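Local atomic coordinates of alpha-fucosidase (Bifidobacterium bifidum, PDB entry 2EAB), a protein that probably hydrolyses alpha-1,2-linked L-fucose from glycans, this chain being the family 95 glycoside hydrolase catalytic portion of a longer membrane protein. Residues 859-864 with 892-897; 868-873 with 882-887. All blocks are in the same frame, centred on the assembly; numbering follows the deposited sequence.

Contact 1 (859-864 with 892-897)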
loop_
_atom_site.group_PDB
_atom_site.type_symbol
_atom_site.label_atom_id
_atom_site.label_comp_id
_atom_site.label_asym_id
_atom_site.label_seq_id
_atom_site.Cartn_x
_atom_site.Cartn_y
_atom_site.Cartn_z
ATOM N N TYR A 859 -12.576 8.974 -33.238
ATOM C CA TYR A 859 -11.636 7.873 -33.423
ATOM C C TYR A 859 -12.302 6.641 -34.022
ATOM O O TYR A 859 -13.529 6.538 -34.061
ATOM C CB TYR A 859 -10.973 7.504 -32.085
ATOM C CG TYR A 859 -10.109 8.593 -31.484
ATOM C CD1 TYR A 859 -8.717 8.500 -31.500
ATOM C CD2 TYR A 859 -10.684 9.715 -30.894
ATOM C CE1 TYR A 859 -7.918 9.500 -30.941
ATOM C CE2 TYR A 859 -9.901 10.721 -30.341
ATOM C CZ TYR A 859 -8.522 10.610 -30.370
ATOM O OH TYR A 859 -7.754 11.609 -29.817
ATOM N N GLU A 860 -11.472 5.707 -34.478
ATOM C CA GLU A 860 -11.937 4.435 -35.016
ATOM C C GLU A 860 -11.060 3.295 -34.510
ATOM O O GLU A 860 -9.916 3.518 -34.099
ATOM C CB GLU A 860 -11.958 4.464 -36.548
ATOM C CG GLU A 860 -10.607 4.745 -37.181
ATOM C CD GLU A 860 -10.673 4.929 -38.685
ATOM O OE1 GLU A 860 -11.784 4.874 -39.258
ATOM O OE2 GLU A 860 -9.604 5.133 -39.292
ATOM N N VAL A 861 -11.605 2.083 -34.552
ATOM C CA VAL A 861 -10.976 0.909 -33.949
ATOM C C VAL A 861 -10.572 -0.103 -35.017
ATOM O O VAL A 861 -11.356 -0.420 -35.921
ATOM C CB VAL A 861 -11.925 0.227 -32.929
ATOM C CG1 VAL A 861 -11.216 -0.914 -32.197
ATOM C CG2 VAL A 861 -12.468 1.241 -31.926
ATOM N N LYS A 862 -9.345 -0.603 -34.906
ATOM C CA LYS A 862 -8.847 -1.638 -35.801
ATOM C C LYS A 862 -8.232 -2.799 -35.028
ATOM O O LYS A 862 -7.730 -2.633 -33.912
ATOM C CB LYS A 862 -7.830 -1.062 -36.791
ATOM C CG LYS A 862 -8.418 -0.054 -37.778
ATOM C CD LYS A 862 -7.361 0.482 -38.728
ATOM C CE LYS A 862 -7.888 1.658 -39.539
ATOM N NZ LYS A 862 -6.862 2.193 -40.481
ATOM N N ASN A 863 -8.308 -3.981 -35.628
ATOM C CA ASN A 863 -7.561 -5.144 -35.187
ATOM C C ASN A 863 -6.522 -5.399 -36.269
ATOM O O ASN A 863 -6.810 -6.046 -37.283
ATOM C CB ASN A 863 -8.493 -6.346 -34.996
ATOM C CG ASN A 863 -7.744 -7.635 -34.684
ATOM O OD1 ASN A 863 -6.535 -7.634 -34.442
ATOM N ND2 ASN A 863 -8.469 -8.747 -34.690
ATOM N N GLY A 864 -5.323 -4.863 -36.063
ATOM C CA GLY A 864 -4.302 -4.841 -37.106
ATOM C C GLY A 864 -4.772 -3.961 -38.251
ATOM O O GLY A 864 -4.992 -2.762 -38.069
ATOM N N TYR A 892 -6.392 -4.117 -29.801
ATOM C CA TYR A 892 -7.147 -3.213 -30.661
ATOM C C TYR A 892 -6.462 -1.866 -30.681
ATOM O O TYR A 892 -6.037 -1.360 -29.637
ATOM C CB TYR A 892 -8.592 -3.103 -30.162
ATOM C CG TYR A 892 -9.241 -4.458 -30.119
ATOM C CD1 TYR A 892 -9.951 -4.941 -31.216
ATOM C CD2 TYR A 892 -9.084 -5.291 -29.012
ATOM C CE1 TYR A 892 -10.516 -6.205 -31.199
ATOM C CE2 TYR A 892 -9.640 -6.556 -28.988
ATOM C CZ TYR A 892 -10.357 -7.006 -30.082
ATOM O OH TYR A 892 -10.902 -8.263 -30.057
ATOM N N THR A 893 -6.332 -1.302 -31.875
ATOM C CA THR A 893 -5.661 -0.028 -32.042
ATOM C C THR A 893 -6.685 1.047 -32.387
ATOM O O THR A 893 -7.477 0.891 -33.325
ATOM C CB THR A 893 -4.550 -0.119 -33.113
ATOM O OG1 THR A 893 -3.656 -1.190 -32.783
ATOM C CG2 THR A 893 -3.758 1.174 -33.192
ATOM N N ILE A 894 -6.667 2.127 -31.613
ATOM C CA ILE A 894 -7.633 3.211 -31.749
ATOM C C ILE A 894 -6.907 4.477 -32.169
ATOM O O ILE A 894 -5.976 4.921 -31.493
ATOM C CB ILE A 894 -8.416 3.439 -30.434
ATOM C CG1 ILE A 894 -9.028 2.120 -29.941
ATOM C CG2 ILE A 894 -9.492 4.497 -30.629
ATOM C CD1 ILE A 894 -9.657 2.196 -28.560
ATOM N N THR A 895 -7.328 5.038 -33.303
ATOM C CA THR A 895 -6.657 6.186 -33.912
ATOM C C THR A 895 -7.679 7.193 -34.431
ATOM O O THR A 895 -8.838 6.846 -34.640
ATOM C CB THR A 895 -5.767 5.747 -35.094
ATOM O OG1 THR A 895 -6.528 4.903 -35.968
ATOM C CG2 THR A 895 -4.535 4.994 -34.601
ATOM N N LYS A 896 -7.243 8.436 -34.634
ATOM C CA LYS A 896 -8.106 9.485 -35.184
ATOM C C LYS A 896 -8.598 9.123 -36.576
ATOM O O LYS A 896 -7.817 8.669 -37.419
ATOM C CB LYS A 896 -7.354 10.807 -35.299
ATOM C CG LYS A 896 -7.060 11.525 -34.003
ATOM C CD LYS A 896 -6.421 12.887 -34.287
ATOM C CE LYS A 896 -5.102 12.775 -35.056
ATOM N NZ LYS A 896 -4.041 12.036 -34.308
ATOM N N LYS A 897 -9.886 9.344 -36.821
ATOM C CA LYS A 897 -10.435 9.219 -38.169
ATOM C C LYS A 897 -9.876 10.318 -39.070
ATOM O O LYS A 897 -9.635 11.441 -38.622
ATOM C CB LYS A 897 -11.959 9.298 -38.144
ATOM C CG LYS A 897 -12.639 8.093 -37.518
ATOM C CD LYS A 897 -14.155 8.221 -37.562
ATOM C CE LYS A 897 -14.653 9.318 -36.633
ATOM N NZ LYS A 897 -16.103 9.591 -36.832
HETATM O O HOH W 1 -7.364 6.158 -38.158
HETATM O O HOH W 2 -4.341 -3.828 -33.453
#
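Residues 859-864 and 892-897 form an antiparallel strand pair in the all-beta C-terminal region of the family 95 enzyme, with strand 890-896 lying between strands 859-863 and 833-841. Glu860 pairs with Thr895 and Lys862 with Thr893, each through two backbone hydrogen bonds, the shortest being Thr893 N to Lys862 O at 2.8 Å and the longest Thr895 N to Glu860 O at 3.1 Å. Val861 and Ile894 form a non-hydrogen-bonded pair between them; their side chains run side by side, with Val861 CG2 4.1 Å from Ile894 CG1, and both pack on Leu882 of the facing sheet. Tyr859 extends this apolar row, its CB packing on Ile894 CG2. Its CG stands opposite the carbonyl carbon, beside the backbone N (chi1 -64°), which brings the ring obliquely against the Thr895-Lys896 peptide, CD1 lying 3.4 Å from Thr895 C. Beyond it, Lys896 CG lies alongside the ring, 3.8 Å from CE1 of Tyr859, while Tyr859 OH is hydrogen-bonded to Ala834 O. With an alanine here, the Thr895-Lys896 peptide would probably lose its aromatic cover, Ala834 O its hydroxyl partner, and a gap would open beside Lys896 CG.

The face carrying Glu860, Lys862, Thr893 and Thr895 is polar. One water takes a hydrogen bond from Thr895 OG1 and donates to Glu860 OE2 and to Lys896 O, each at 2.7 Å, tying the carboxylate to the opposite strand. Lys897 crosses Glu860 with its aliphatic part, CG being 3.8 Å from Glu860 OE1. Its ammonium group turns elsewhere, making a weak hydrogen bond to Gln857 O, and NZ stays 6.8 Å from Glu860 OE1. Charge attraction between these two is therefore likely to be modest: backbone bonds and apolar packing join the strands, and water mediates the polar side-chain link.

Contact 2 (868-873 with 882-887)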
loop_
_atom_site.group_PDB
_atom_site.type_symbol
_atom_site.label_atom_id
_atom_site.label_comp_id
_atom_site.label_asym_id
_atom_site.label_seq_id
_atom_site.Cartn_x
_atom_site.Cartn_y
_atom_site.Cartn_z
ATOM N N VAL A 868 -12.802 -2.797 -37.067
ATOM C CA VAL A 868 -13.618 -3.392 -36.020
ATOM C C VAL A 868 -14.918 -2.612 -35.921
ATOM O O VAL A 868 -14.902 -1.382 -35.869
ATOM C CB VAL A 868 -12.869 -3.376 -34.660
ATOM C CG1 VAL A 868 -13.793 -3.735 -33.503
ATOM C CG2 VAL A 868 -11.673 -4.315 -34.703
ATOM N N ASN A 869 -16.042 -3.326 -35.914
ATOM C CA ASN A 869 -17.331 -2.698 -35.687
ATOM C C ASN A 869 -17.334 -2.081 -34.295
ATOM O O ASN A 869 -17.143 -2.781 -33.296
ATOM C CB ASN A 869 -18.471 -3.711 -35.830
ATOM C CG ASN A 869 -19.841 -3.061 -35.744
ATOM O OD1 ASN A 869 -20.501 -3.110 -34.706
ATOM N ND2 ASN A 869 -20.267 -2.433 -36.833
ATOM N N ALA A 870 -17.501 -0.763 -34.243
ATOM C CA ALA A 870 -17.556 -0.037 -32.977
ATOM C C ALA A 870 -18.664 1.002 -33.008
ATOM O O ALA A 870 -18.679 1.892 -33.867
ATOM C CB ALA A 870 -16.217 0.614 -32.659
ATOM N N LYS A 871 -19.595 0.862 -32.072
ATOM C CA LYS A 871 -20.702 1.795 -31.920
ATOM C C LYS A 871 -20.246 2.991 -31.098
ATOM O O LYS A 871 -19.437 2.855 -30.176
ATOM C CB LYS A 871 -21.889 1.108 -31.233
ATOM C CG LYS A 871 -22.422 -0.130 -31.956
ATOM C CD LYS A 871 -23.125 0.219 -33.261
ATOM C CE LYS A 871 -23.424 -1.034 -34.069
ATOM N NZ LYS A 871 -23.946 -0.705 -35.423
ATOM N N VAL A 872 -20.750 4.166 -31.450
ATOM C CA VAL A 872 -20.527 5.363 -30.651
ATOM C C VAL A 872 -21.803 5.639 -29.861
ATOM O O VAL A 872 -22.888 5.770 -30.444
ATOM C CB VAL A 872 -20.145 6.584 -31.531
ATOM C CG1 VAL A 872 -20.025 7.854 -30.687
ATOM C CG2 VAL A 872 -18.847 6.323 -32.282
ATOM N N VAL A 873 -21.670 5.685 -28.537
ATOM C CA VAL A 873 -22.774 6.055 -27.654
ATOM C C VAL A 873 -22.435 7.378 -26.972
ATOM O O VAL A 873 -21.262 7.675 -26.740
ATOM C CB VAL A 873 -23.111 4.946 -26.617
ATOM C CG1 VAL A 873 -23.555 3.672 -27.329
ATOM C CG2 VAL A 873 -21.927 4.664 -25.691
ATOM N N LEU A 882 -16.632 4.641 -27.457
ATOM C CA LEU A 882 -16.583 3.608 -28.483
ATOM C C LEU A 882 -16.855 2.272 -27.814
ATOM O O LEU A 882 -16.185 1.914 -26.840
ATOM C CB LEU A 882 -15.205 3.574 -29.134
ATOM C CG LEU A 882 -14.888 4.710 -30.103
ATOM C CD1 LEU A 882 -13.387 4.867 -30.271
ATOM C CD2 LEU A 882 -15.561 4.473 -31.454
ATOM N N VAL A 883 -17.841 1.544 -28.324
ATOM C CA VAL A 883 -18.250 0.275 -27.741
ATOM C C VAL A 883 -18.074 -0.830 -28.769
ATOM O O VAL A 883 -18.626 -0.754 -29.871
ATOM C CB VAL A 883 -19.722 0.322 -27.255
ATOM C CG1 VAL A 883 -20.146 -1.021 -26.669
ATOM C CG2 VAL A 883 -19.912 1.431 -26.226
ATOM N N PHE A 884 -17.316 -1.861 -28.410
ATOM C CA PHE A 884 -17.043 -2.957 -29.334
ATOM C C PHE A 884 -16.779 -4.267 -28.621
ATOM O O PHE A 884 -16.328 -4.284 -27.473
ATOM C CB PHE A 884 -15.907 -2.609 -30.315
ATOM C CG PHE A 884 -14.623 -2.146 -29.661
ATOM C CD1 PHE A 884 -13.546 -3.019 -29.519
ATOM C CD2 PHE A 884 -14.472 -0.828 -29.232
ATOM C CE1 PHE A 884 -12.346 -2.589 -28.942
ATOM C CE2 PHE A 884 -13.282 -0.395 -28.647
ATOM C CZ PHE A 884 -12.218 -1.273 -28.508
ATOM N N ASP A 885 -17.093 -5.364 -29.301
ATOM C CA ASP A 885 -16.750 -6.693 -28.822
ATOM C C ASP A 885 -15.249 -6.883 -28.856
ATOM O O ASP A 885 -14.564 -6.320 -29.703
ATOM C CB ASP A 885 -17.385 -7.768 -29.707
ATOM C CG ASP A 885 -18.899 -7.789 -29.620
ATOM O OD1 ASP A 885 -19.473 -7.275 -28.637
ATOM O OD2 ASP A 885 -19.521 -8.334 -30.555
ATOM N N THR A 886 -14.744 -7.691 -27.933
ATOM C CA THR A 886 -13.347 -8.092 -27.983
ATOM C C THR A 886 -13.204 -9.594 -27.801
ATOM O O THR A 886 -14.140 -10.286 -27.384
ATOM C CB THR A 886 -12.474 -7.396 -26.907
ATOM O OG1 THR A 886 -12.756 -7.954 -25.621
ATOM C CG2 THR A 886 -12.673 -5.887 -26.891
ATOM N N THR A 887 -12.012 -10.080 -28.122
ATOM C CA THR A 887 -11.644 -11.466 -27.904
ATOM C C THR A 887 -10.353 -11.498 -27.107
ATOM O O THR A 887 -9.414 -10.756 -27.407
ATOM C CB THR A 887 -11.440 -12.204 -29.230
ATOM O OG1 THR A 887 -10.415 -11.559 -29.991
ATOM C CG2 THR A 887 -12.720 -12.193 -30.018
HETATM O O HOH W 3 -17.878 -5.101 -32.120
#
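Lys871 and Val883 make a hydrogen-bonded pair of a beta hairpin whose short antiparallel segments 871-873 and 882-884 bring their axes to 4.8 Å at closest approach, with 136° between their directions. Lys871 N donates to Val883 O at 2.9 Å, and Val883 N returns a bond to Lys871 O. Toward Asn869 and Asp885 the chains draw apart, and the next link passes through a water that donates to Asn869 O and accepts from Asp885 N.

On one face Leu882 spans two partners: its CD2 branch lies 3.9 Å from Val872 CG2, crossing it obliquely, and also touches the Ala870 methyl. The opposite face carries Val883, whose CG2 meets Val873 CG2 at 3.8 Å with the two side chains roughly perpendicular. The course of the backbone brings Phe884 CB to 3.2 Å from Asn869 O. Phe884 CG sits between its own backbone N and carbonyl carbon (chi1 54°), which turns the ring away from segment 868-873. Two methyl groups meet the near end of the ring obliquely from the same side of its plane, Val868 CG1 at 4.1 Å from Phe884 CD1 and Ala870 CB at the same distance from CD2. Phe884 thus rests against Val868 and Ala870 near the backbone, while farther out its ring meets that of Tyr892 with the planes inclined at about 55°.

The hairpin sits at the edge of its sheet: strand 871-874 is the outermost strand within the chain, and strand 880-884 is the next one in, bonded on its far side to strand 847-851 through Leu882 with Val849 and Phe884 with Ala847. Val868, by contrast, makes its backbone bond to Val861 of strand 859-863, so segment 868-873 carries the chain from the edge of one sheet to the edge of the other.

Overall arrangement
Along the chain the order is 859-864, 868-873, 882-887, 892-897, so contact 2 is made by the chain that runs between the two halves of contact 1. Their centres are 10 Å apart, on two different sheets that pack face to face in the C-terminal family 95 region, and strand 880-884 is followed directly by strand 890-896. Two polar bonds link the contacts directly: Val861 O with Val868 N, and Tyr892 OH with Thr887 N at 2.9 Å. Both contacts lie about 35 Å from the chain centre, away from the calcium site, and illustrate how one continuous piece of chain can contribute strands to both layers of a beta sandwich.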